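Local coordinates for glyoxylate-induced Protein (PDB 1SQ4) that probably acts as a ureidoglycine aminohydrolase and folds as a double beta-barrel of the cupin type, at residues Ala24-Ala29 and Arg59-Phe64. Residues are numbered along the deposited sequence; the frame is centred on the assembly and turned at random.
Sequences AMFTEA and RPLSGF
F26 and L61 meet where the turn between strands 25-26 and 30-33 faces the loop leading from strand 52-57 to strand 69-76, within a bicupin, a chain of two cupin barrels. Strand 25-26 is an outermost strand, within this chain, of the sheet that includes 239-244 and 212-220 of the second cupin domain, so this contact lays a loop of the N-terminal half against the edge of the C-terminal barrel's sheet and its strand 239-244.

The packed part is small: one apolar side-chain contact, with two backbone carbonyl oxygens against carbon atoms. CD1 of L61 lies near the plane of the F26 ring, at its edge, 3.5 Å from CD1 of F26. P60 O also approaches that edge, 3.6 Å from F26 CE1. The ring reaches this position because its CG is anti to the carbonyl carbon (chi1 -62°). The other methyl of L61, CD2, rests 3.5 Å from T27 O, and thus the leucine spans ring and backbone. A31 touches both F26 and L61, while P60 packs on F239 and W241; A244 of the second subunit adds to the packing on F26.

Toward E28, which is exposed, the contact thins out. The side chain of T27 points away from the loop, with T27 OG1 still 5.5 Å from CD2 of L61. R243 links the two segments by hydrogen bonds to S62 O and, weakly, to E28 O. T27 OG1 also accepts from Y30 N, and it closes an ST turn by accepting from A29 N at 3.2 Å with an N-H...O angle of 163°.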
ATOM      1  N   ALA A  24      -2.518  -3.095 -17.982  1.00 33.47           N
ATOM      2  CA  ALA A  24      -3.413  -1.944 -17.790  1.00 31.14           C
ATOM      3  C   ALA A  24      -3.189  -1.330 -16.413  1.00 29.61           C
ATOM      4  O   ALA A  24      -3.208  -2.022 -15.400  1.00 28.69           O
ATOM      5  CB  ALA A  24      -4.870  -2.372 -17.933  1.00 29.05           C
HETATM    6  N   MSE A  25      -2.984  -0.025 -16.381  1.00 28.53           N
HETATM    7  CA  MSE A  25      -2.736   0.651 -15.130  1.00 28.38           C
HETATM    8  C   MSE A  25      -3.569   1.908 -14.960  1.00 25.60           C
HETATM    9  O   MSE A  25      -3.979   2.544 -15.931  1.00 24.82           O
HETATM   10  CB  MSE A  25      -1.250   0.994 -15.017  1.00 34.56           C
HETATM   11  CG  MSE A  25      -0.403  -0.065 -14.317  1.00 43.82           C
HETATM   12 SE   MSE A  25      -0.867  -0.273 -12.417  1.00 58.19          SE
HETATM   13  CE  MSE A  25      -2.096  -1.769 -12.561  1.00 54.33           C
ATOM     14  N   PHE A  26      -3.822   2.263 -13.708  1.00 22.42           N
ATOM     15  CA  PHE A  26      -4.597   3.459 -13.398  1.00 19.38           C
ATOM     16  C   PHE A  26      -4.077   3.974 -12.066  1.00 17.55           C
ATOM     17  O   PHE A  26      -4.357   3.396 -11.025  1.00 18.61           O
ATOM     18  CB  PHE A  26      -6.090   3.110 -13.298  1.00 16.93           C
ATOM     19  CG  PHE A  26      -6.671   2.582 -14.583  1.00 15.76           C
ATOM     20  CD1 PHE A  26      -6.931   3.438 -15.649  1.00 14.28           C
ATOM     21  CD2 PHE A  26      -6.935   1.223 -14.738  1.00 15.32           C
ATOM     22  CE1 PHE A  26      -7.440   2.951 -16.850  1.00 12.82           C
ATOM     23  CE2 PHE A  26      -7.446   0.722 -15.937  1.00 14.05           C
ATOM     24  CZ  PHE A  26      -7.700   1.592 -16.996  1.00 12.09           C
ATOM     25  N   THR A  27      -3.294   5.042 -12.098  1.00 16.06           N
ATOM     26  CA  THR A  27      -2.757   5.598 -10.862  1.00 15.28           C
ATOM     27  C   THR A  27      -3.244   7.026 -10.691  1.00 14.39           C
ATOM     28  O   THR A  27      -4.159   7.460 -11.386  1.00 15.93           O
ATOM     29  CB  THR A  27      -1.215   5.596 -10.851  1.00 14.98           C
ATOM     30  OG1 THR A  27      -0.717   6.544 -11.807  1.00 18.00           O
ATOM     31  CG2 THR A  27      -0.694   4.222 -11.186  1.00 13.65           C
ATOM     32  N   GLU A  28      -2.634   7.768  -9.781  1.00 11.78           N
ATOM     33  CA  GLU A  28      -3.082   9.126  -9.570  1.00 13.44           C
ATOM     34  C   GLU A  28      -2.322  10.106 -10.443  1.00 12.06           C
ATOM     35  O   GLU A  28      -2.602  11.304 -10.439  1.00 12.52           O
ATOM     36  CB  GLU A  28      -2.951   9.498  -8.096  1.00 16.16           C
ATOM     37  CG  GLU A  28      -1.539   9.386  -7.525  1.00 23.52           C
ATOM     38  CD  GLU A  28      -0.919   7.981  -7.621  1.00 28.40           C
ATOM     39  OE1 GLU A  28      -1.620   6.967  -7.357  1.00 29.14           O
ATOM     40  OE2 GLU A  28       0.295   7.898  -7.935  1.00 29.30           O
ATOM     41  N   ALA A  29      -1.391   9.579 -11.227  1.00 10.34           N
ATOM     42  CA  ALA A  29      -0.564  10.400 -12.097  1.00  7.79           C
ATOM     43  C   ALA A  29      -0.613   9.948 -13.546  1.00  7.61           C
ATOM     44  O   ALA A  29      -0.294  10.708 -14.463  1.00  5.59           O
ATOM     45  CB  ALA A  29       0.869  10.359 -11.609  1.00  5.26           C
ATOM     46  N   ARG A  59     -11.170  10.036 -21.747  1.00 16.29           N
ATOM     47  CA  ARG A  59     -11.318   9.928 -20.293  1.00 15.87           C
ATOM     48  C   ARG A  59     -10.538   8.751 -19.686  1.00 16.22           C
ATOM     49  O   ARG A  59     -11.102   7.949 -18.927  1.00 18.21           O
ATOM     50  CB  ARG A  59     -12.801   9.794 -19.914  1.00 12.89           C
ATOM     51  CG  ARG A  59     -13.658  10.940 -20.385  1.00 10.01           C
ATOM     52  CD  ARG A  59     -14.962  11.011 -19.610  1.00  7.79           C
ATOM     53  NE  ARG A  59     -15.925   9.969 -19.976  1.00  6.84           N
ATOM     54  CZ  ARG A  59     -16.502   9.863 -21.171  1.00  4.48           C
ATOM     55  NH1 ARG A  59     -16.214  10.737 -22.131  1.00  3.72           N
ATOM     56  NH2 ARG A  59     -17.363   8.884 -21.401  1.00  1.00           N
ATOM     57  N   PRO A  60      -9.239   8.641 -19.991  1.00 14.27           N
ATOM     58  CA  PRO A  60      -8.431   7.544 -19.457  1.00 14.24           C
ATOM     59  C   PRO A  60      -8.482   7.494 -17.938  1.00 14.49           C
ATOM     60  O   PRO A  60      -8.464   6.420 -17.330  1.00 15.08           O
ATOM     61  CB  PRO A  60      -7.028   7.871 -19.954  1.00 14.02           C
ATOM     62  CG  PRO A  60      -7.266   8.702 -21.176  1.00 14.38           C
ATOM     63  CD  PRO A  60      -8.398   9.584 -20.741  1.00 14.45           C
ATOM     64  N   LEU A  61      -8.542   8.675 -17.336  1.00 14.37           N
ATOM     65  CA  LEU A  61      -8.565   8.808 -15.886  1.00 15.23           C
ATOM     66  C   LEU A  61      -9.559   9.882 -15.513  1.00 16.33           C
ATOM     67  O   LEU A  61      -9.862  10.766 -16.315  1.00 15.35           O
ATOM     68  CB  LEU A  61      -7.175   9.201 -15.381  1.00 15.01           C
ATOM     69  CG  LEU A  61      -6.331   8.258 -14.523  1.00 14.16           C
ATOM     70  CD1 LEU A  61      -6.398   6.823 -15.012  1.00 11.99           C
ATOM     71  CD2 LEU A  61      -4.914   8.779 -14.533  1.00 13.00           C
ATOM     72  N   SER A  62     -10.058   9.814 -14.287  1.00 19.00           N
ATOM     73  CA  SER A  62     -11.043  10.784 -13.829  1.00 21.93           C
ATOM     74  C   SER A  62     -10.453  12.184 -13.737  1.00 23.33           C
ATOM     75  O   SER A  62      -9.242  12.373 -13.844  1.00 24.04           O
ATOM     76  CB  SER A  62     -11.590  10.378 -12.458  1.00 24.10           C
ATOM     77  OG  SER A  62     -10.679  10.708 -11.420  1.00 27.09           O
ATOM     78  N   GLY A  63     -11.324  13.167 -13.552  1.00 24.53           N
ATOM     79  CA  GLY A  63     -10.858  14.531 -13.426  1.00 26.90           C
ATOM     80  C   GLY A  63     -10.746  15.305 -14.721  1.00 28.62           C
ATOM     81  O   GLY A  63     -11.562  15.143 -15.623  1.00 30.82           O
ATOM     82  N   PHE A  64      -9.728  16.156 -14.809  1.00 29.37           N
ATOM     83  CA  PHE A  64      -9.524  16.982 -15.988  1.00 29.33           C
ATOM     84  C   PHE A  64      -8.989  16.169 -17.155  1.00 27.97           C
ATOM     85  O   PHE A  64      -7.797  16.203 -17.463  1.00 26.37           O
ATOM     86  CB  PHE A  64      -8.576  18.142 -15.655  1.00 32.10           C
ATOM     87  CG  PHE A  64      -8.584  19.258 -16.678  1.00 34.29           C
ATOM     88  CD1 PHE A  64      -7.822  19.169 -17.839  1.00 34.12           C
ATOM     89  CD2 PHE A  64      -9.353  20.405 -16.469  1.00 35.44           C
ATOM     90  CE1 PHE A  64      -7.820  20.205 -18.771  1.00 36.30           C
ATOM     91  CE2 PHE A  64      -9.356  21.449 -17.398  1.00 35.13           C
ATOM     92  CZ  PHE A  64      -8.590  21.347 -18.550  1.00 35.22           C
TER